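Local coordinates for protein insect group II chitinase (Ostrinia furnacalis, PDB 5Y2A) that hydrolyses chitin as the second catalytic domain of a family 18 group II chitinase, probably serving cuticle chitin turnover in the insect, at residues V5-T10 / E30-I35; S191-D196 / G339-S344. One frame throughout, in Å; residues are numbered along the deposited sequence.

Interaction 1 (V5-T10 / E30-I35)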
loop_
_atom_site.group_PDB
_atom_site.type_symbol
_atom_site.label_atom_id
_atom_site.label_comp_id
_atom_site.label_asym_id
_atom_site.label_seq_id
_atom_site.Cartn_x
_atom_site.Cartn_y
_atom_site.Cartn_z
ATOM N N VAL A 5 9.060 29.087 3.102
ATOM C CA VAL A 5 9.328 27.712 3.515
ATOM C C VAL A 5 7.959 27.072 3.695
ATOM O O VAL A 5 7.256 27.340 4.677
ATOM C CB VAL A 5 10.180 27.620 4.783
ATOM C CG1 VAL A 5 10.403 26.152 5.165
ATOM C CG2 VAL A 5 11.521 28.315 4.575
ATOM N N VAL A 6 7.559 26.259 2.727
ATOM C CA VAL A 6 6.222 25.680 2.669
ATOM C C VAL A 6 6.299 24.290 3.287
ATOM O O VAL A 6 6.970 23.401 2.749
ATOM C CB VAL A 6 5.703 25.630 1.224
ATOM C CG1 VAL A 6 4.334 24.954 1.152
ATOM C CG2 VAL A 6 5.644 27.039 0.636
ATOM N N CYS A 7 5.615 24.091 4.415
ATOM C CA CYS A 7 5.712 22.859 5.196
ATOM C C CYS A 7 4.458 22.023 4.997
ATOM O O CYS A 7 3.352 22.493 5.279
ATOM C CB CYS A 7 5.866 23.157 6.686
ATOM S SG CYS A 7 7.316 24.100 7.187
ATOM N N TYR A 8 4.626 20.773 4.573
ATOM C CA TYR A 8 3.503 19.845 4.530
ATOM C C TYR A 8 3.363 19.147 5.881
ATOM O O TYR A 8 4.309 18.517 6.371
ATOM C CB TYR A 8 3.665 18.837 3.393
ATOM C CG TYR A 8 3.211 19.412 2.075
ATOM C CD1 TYR A 8 4.083 20.142 1.287
ATOM C CD2 TYR A 8 1.896 19.264 1.634
ATOM C CE1 TYR A 8 3.676 20.692 0.085
ATOM C CE2 TYR A 8 1.481 19.816 0.427
ATOM C CZ TYR A 8 2.379 20.527 -0.339
ATOM O OH TYR A 8 1.994 21.095 -1.533
ATOM N N TYR A 9 2.186 19.293 6.481
ATOM C CA TYR A 9 1.762 18.555 7.660
ATOM C C TYR A 9 0.832 17.451 7.169
ATOM O O TYR A 9 -0.037 17.715 6.339
ATOM C CB TYR A 9 1.020 19.478 8.635
ATOM C CG TYR A 9 0.261 18.730 9.713
ATOM C CD1 TYR A 9 0.909 18.309 10.861
ATOM C CD2 TYR A 9 -1.082 18.395 9.557
ATOM C CE1 TYR A 9 0.242 17.615 11.846
ATOM C CE2 TYR A 9 -1.758 17.686 10.537
ATOM C CZ TYR A 9 -1.085 17.298 11.678
ATOM O OH TYR A 9 -1.729 16.595 12.667
ATOM N N THR A 10 1.058 16.208 7.600
ATOM C CA THR A 10 0.243 15.079 7.144
ATOM C C THR A 10 -0.611 14.546 8.288
ATOM O O THR A 10 -0.080 14.197 9.349
ATOM C CB THR A 10 1.106 13.970 6.539
ATOM O OG1 THR A 10 1.909 13.365 7.560
ATOM C CG2 THR A 10 2.009 14.533 5.448
ATOM N N GLU A 30 7.745 28.520 13.949
ATOM C CA GLU A 30 8.875 29.366 13.592
ATOM C C GLU A 30 9.631 28.836 12.382
ATOM O O GLU A 30 10.363 29.595 11.741
ATOM C CB GLU A 30 9.847 29.462 14.771
ATOM C CG GLU A 30 9.393 30.352 15.907
ATOM C CD GLU A 30 10.408 30.393 17.037
ATOM O OE1 GLU A 30 11.259 29.479 17.106
ATOM O OE2 GLU A 30 10.355 31.335 17.855
ATOM N N LEU A 31 9.470 27.555 12.053
ATOM C CA LEU A 31 10.216 26.923 10.975
ATOM C C LEU A 31 9.448 26.878 9.658
ATOM O O LEU A 31 9.914 26.246 8.705
ATOM C CB LEU A 31 10.619 25.509 11.398
ATOM C CG LEU A 31 11.627 25.424 12.547
ATOM C CD1 LEU A 31 11.912 23.970 12.933
ATOM C CD2 LEU A 31 12.919 26.148 12.175
ATOM N N CYS A 32 8.288 27.528 9.582
ATOM C CA CYS A 32 7.476 27.540 8.372
ATOM C C CYS A 32 6.976 28.952 8.120
ATOM O O CYS A 32 6.660 29.675 9.065
ATOM C CB CYS A 32 6.267 26.599 8.487
ATOM S SG CYS A 32 6.679 24.903 8.946
ATOM N N THR A 33 6.893 29.337 6.848
ATOM C CA THR A 33 6.118 30.520 6.495
ATOM C C THR A 33 4.698 30.154 6.102
ATOM O O THR A 33 3.768 30.944 6.311
ATOM C CB THR A 33 6.782 31.284 5.344
ATOM O OG1 THR A 33 6.787 30.473 4.161
ATOM C CG2 THR A 33 8.216 31.653 5.704
ATOM N N HIS A 34 4.523 28.957 5.554
ATOM C CA HIS A 34 3.233 28.443 5.130
ATOM C C HIS A 34 3.159 26.975 5.522
ATOM O O HIS A 34 4.151 26.252 5.410
ATOM C CB HIS A 34 3.037 28.600 3.612
ATOM C CG HIS A 34 3.176 30.011 3.125
ATOM N ND1 HIS A 34 4.391 30.659 3.055
ATOM C CD2 HIS A 34 2.251 30.899 2.690
ATOM C CE1 HIS A 34 4.208 31.887 2.603
ATOM N NE2 HIS A 34 2.919 32.057 2.369
ATOM N N ILE A 35 1.999 26.550 6.017
ATOM C CA ILE A 35 1.740 25.154 6.353
ATOM C C ILE A 35 0.607 24.665 5.462
ATOM O O ILE A 35 -0.406 25.356 5.309
ATOM C CB ILE A 35 1.376 24.981 7.840
ATOM C CG1 ILE A 35 2.538 25.425 8.723
ATOM C CG2 ILE A 35 0.988 23.527 8.150
ATOM C CD1 ILE A 35 2.198 25.443 10.196
#
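The carbonyl oxygen of Val5 is gripped by two successive amides, Thr33 N at 3.0 Å from Val5 O and His34 N at a longer 3.3 Å. This is where strands 4-10 and 34-42, the first two parallel strands of the TIM barrel, come into register. The two donors use the oxygen differently: Thr33 N lies in the carbonyl plane on a lone pair, whereas His34 N stands above that plane. His34 completes a parallel bridge around Val6: besides its N to Val5 O, its O takes a nearly straight bond from Cys7 N (2.8 Å, 171° at the hydrogen), and Cys7 pairs next with Ile35. On the same edge of the strand, Val5 N gives a hydrogen bond to Thr33 OG1 at 2.9 Å. A chi1 of 64° turns this hydroxyl in between its own N and carbonyl carbon, facing Val5; there it also shares a 2.6 Å hydrogen bond with His34 ND1, the Thr33 OG1 oxygen lying at the ring edge in the imidazole plane. A valine in place of Thr33 would probably leave both Val5 N and His34 ND1 without this partner and let the imidazole turn more easily. On the sheet face carrying Cys7 and Ile35, the CG2 branch of Ile35 lies against Tyr9 CB, and helix 62-67 packs over this pair. A disulfide also joins the segments: both sulfurs sit beside their own backbone N, and the Cys7 SG to Cys32 SG bond of 2.0 Å is twisted to a chi3 of -102°.

Interaction 2 (S191-D196 / G339-S344); sequences SLMTYD and GSMAWS
Two strands of the TIM barrel, 189-192 and 339-343, meet here through side chains, with strand 241-254 hydrogen-bonded between them; the sequence Met-Thr-Tyr-Asp at 193-196 and the tryptophan closing the second strand are hallmarks of family 18 active sites. Met341 reaches across with its methyl. Its CG runs anti to the backbone N (chi1 173°), then the chain bends, so that CE ends 3.4 Å from Tyr195 OH and 3.9 Å from Ser191 CB, with Leu192 O also close to the methyl. Tyr195 is brought over by two consecutive inverse gamma turns, centred on Met193 and Thr194, and the carbonyl carbon of Met193 sits above the middle of the phenol ring. The hydroxyl end of that ring lies over one face of the Trp343 indole, Tyr195 OH being 3.4 Å from Trp343 CG. The phenol and the pyrrole ring are only 10° from parallel, yet slid so far apart, with centroids 4.7 Å from each other, that they barely overlap. At the edge of the indole, in its plane, a water oxygen is 3.0 Å from Trp343 NE1, which donates to it, and 3.0 Å from Asp196 OD2, to which it donates. Asp196 OD1 is held separately by Tyr248 and Gln250. Just past the indole, the backbone takes a cis peptide between Trp343 and Ser344. The direct contact is van der Waals packing of the Met341 methyl and two rings, while the single water links NE1 to the carboxylate and probably helps fix the rotation of the indole, which in relatives floors the sugar-binding cleft.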
loop_
_atom_site.group_PDB
_atom_site.type_symbol
_atom_site.label_atom_id
_atom_site.label_comp_id
_atom_site.label_asym_id
_atom_site.label_seq_id
_atom_site.Cartn_x
_atom_site.Cartn_y
_atom_site.Cartn_z
ATOM N N SER A 191 4.562 24.625 -6.045
ATOM C CA SER A 191 5.442 23.716 -5.319
ATOM C C SER A 191 5.843 22.586 -6.261
ATOM O O SER A 191 5.037 21.701 -6.561
ATOM C CB SER A 191 4.767 23.176 -4.060
ATOM O OG SER A 191 4.764 24.152 -3.019
ATOM N N LEU A 192 7.091 22.615 -6.719
ATOM C CA LEU A 192 7.603 21.546 -7.566
ATOM C C LEU A 192 7.835 20.302 -6.719
ATOM O O LEU A 192 8.584 20.347 -5.740
ATOM C CB LEU A 192 8.902 21.982 -8.235
ATOM C CG LEU A 192 8.865 23.309 -8.999
ATOM C CD1 LEU A 192 10.276 23.660 -9.456
ATOM C CD2 LEU A 192 7.912 23.223 -10.187
ATOM N N MET A 193 7.199 19.189 -7.085
ATOM C CA MET A 193 7.420 17.937 -6.356
ATOM C C MET A 193 8.697 17.279 -6.882
ATOM O O MET A 193 8.693 16.229 -7.529
ATOM C CB MET A 193 6.206 17.030 -6.457
ATOM C CG MET A 193 5.026 17.577 -5.674
ATOM S SD MET A 193 3.604 16.461 -5.690
ATOM C CE MET A 193 3.030 16.769 -7.343
ATOM N N THR A 194 9.816 17.929 -6.561
ATOM C CA THR A 194 11.135 17.537 -7.055
ATOM C C THR A 194 11.706 16.372 -6.239
ATOM O O THR A 194 12.740 16.468 -5.583
ATOM C CB THR A 194 12.054 18.752 -7.053
ATOM O OG1 THR A 194 11.756 19.583 -5.920
ATOM C CG2 THR A 194 11.830 19.569 -8.318
ATOM N N TYR A 195 10.992 15.247 -6.297
ATOM C CA TYR A 195 11.409 14.023 -5.626
ATOM C C TYR A 195 10.652 12.855 -6.240
ATOM O O TYR A 195 9.776 13.035 -7.088
ATOM C CB TYR A 195 11.185 14.100 -4.114
ATOM C CG TYR A 195 9.908 14.790 -3.697
ATOM C CD1 TYR A 195 8.668 14.178 -3.884
ATOM C CD2 TYR A 195 9.941 16.046 -3.108
ATOM C CE1 TYR A 195 7.496 14.807 -3.493
ATOM C CE2 TYR A 195 8.771 16.684 -2.719
ATOM C CZ TYR A 195 7.557 16.060 -2.912
ATOM O OH TYR A 195 6.399 16.687 -2.521
ATOM N N ASP A 196 10.989 11.651 -5.781
ATOM C CA ASP A 196 10.495 10.412 -6.375
ATOM C C ASP A 196 10.882 10.324 -7.850
ATOM O O ASP A 196 10.141 9.783 -8.670
ATOM C CB ASP A 196 8.978 10.264 -6.191
ATOM C CG ASP A 196 8.568 10.269 -4.731
ATOM O OD1 ASP A 196 9.409 9.925 -3.874
ATOM O OD2 ASP A 196 7.417 10.643 -4.438
ATOM N N GLY A 339 11.091 29.864 -3.003
ATOM C CA GLY A 339 11.380 29.274 -1.709
ATOM C C GLY A 339 11.563 27.771 -1.828
ATOM O O GLY A 339 11.764 27.240 -2.921
ATOM N N SER A 340 11.494 27.108 -0.673
ATOM C CA SER A 340 11.637 25.661 -0.590
ATOM C C SER A 340 10.393 25.060 0.047
ATOM O O SER A 340 9.704 25.711 0.838
ATOM C CB SER A 340 12.874 25.246 0.236
ATOM O OG SER A 340 14.092 25.637 -0.384
ATOM N N MET A 341 10.124 23.799 -0.288
ATOM C CA MET A 341 8.988 23.072 0.260
ATOM C C MET A 341 9.483 21.781 0.895
ATOM O O MET A 341 10.430 21.161 0.398
ATOM C CB MET A 341 7.945 22.787 -0.836
ATOM C CG MET A 341 6.814 21.891 -0.405
ATOM S SD MET A 341 7.189 20.171 -0.789
ATOM C CE MET A 341 6.664 20.090 -2.504
ATOM N N ALA A 342 8.851 21.383 2.001
ATOM C CA ALA A 342 9.288 20.240 2.793
ATOM C C ALA A 342 8.218 19.153 2.792
ATOM O O ALA A 342 7.099 19.383 3.263
ATOM C CB ALA A 342 9.590 20.666 4.230
ATOM N N TRP A 343 8.596 17.953 2.351
ATOM C CA TRP A 343 7.729 16.774 2.291
ATOM C C TRP A 343 8.395 15.665 3.114
ATOM O O TRP A 343 9.219 14.920 2.583
ATOM C CB TRP A 343 7.521 16.368 0.796
ATOM C CG TRP A 343 6.579 15.218 0.506
ATOM C CD1 TRP A 343 6.874 14.070 -0.175
ATOM C CD2 TRP A 343 5.189 15.131 0.848
ATOM N NE1 TRP A 343 5.760 13.267 -0.262
ATOM C CE2 TRP A 343 4.713 13.896 0.361
ATOM C CE3 TRP A 343 4.304 15.972 1.527
ATOM C CZ2 TRP A 343 3.395 13.484 0.533
ATOM C CZ3 TRP A 343 2.995 15.560 1.699
ATOM C CH2 TRP A 343 2.554 14.329 1.206
ATOM N N SER A 344 8.060 15.549 4.408
ATOM C CA SER A 344 7.048 16.365 5.085
ATOM C C SER A 344 7.529 16.522 6.528
ATOM O O SER A 344 8.487 15.855 6.918
ATOM C CB SER A 344 5.665 15.704 5.030
ATOM O OG SER A 344 5.660 14.472 5.744
HETATM O O HOH W 1 5.850 10.827 -1.939
#

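Overall arrangement
Interactions 1 and 2 have centres about 11 Å apart and share the junction of strands 4-10 and 339-343. Val6 N to Ser340 O and Val6 O to Ala342 N, both 2.9 Å, are probable hydrogen bonds between them, and Tyr8 CE1 packs 3.4 Å from Met341 CG. Interaction 1 fastens one edge of strand 4-10; strand 339-343 pairs with its other edge, and Met341 and Trp343 of that strand point to the barrel interior. Tyr8 also bonds Asp121, and Met193 touches Glu125; both acids belong to the DxxDxDxE signature of family 18. The bound NAG, about 12 Å from the Leu192 side chain, is probably an N-linked glycan on Asn225, beside Tyr212 and Asn229, not a substrate.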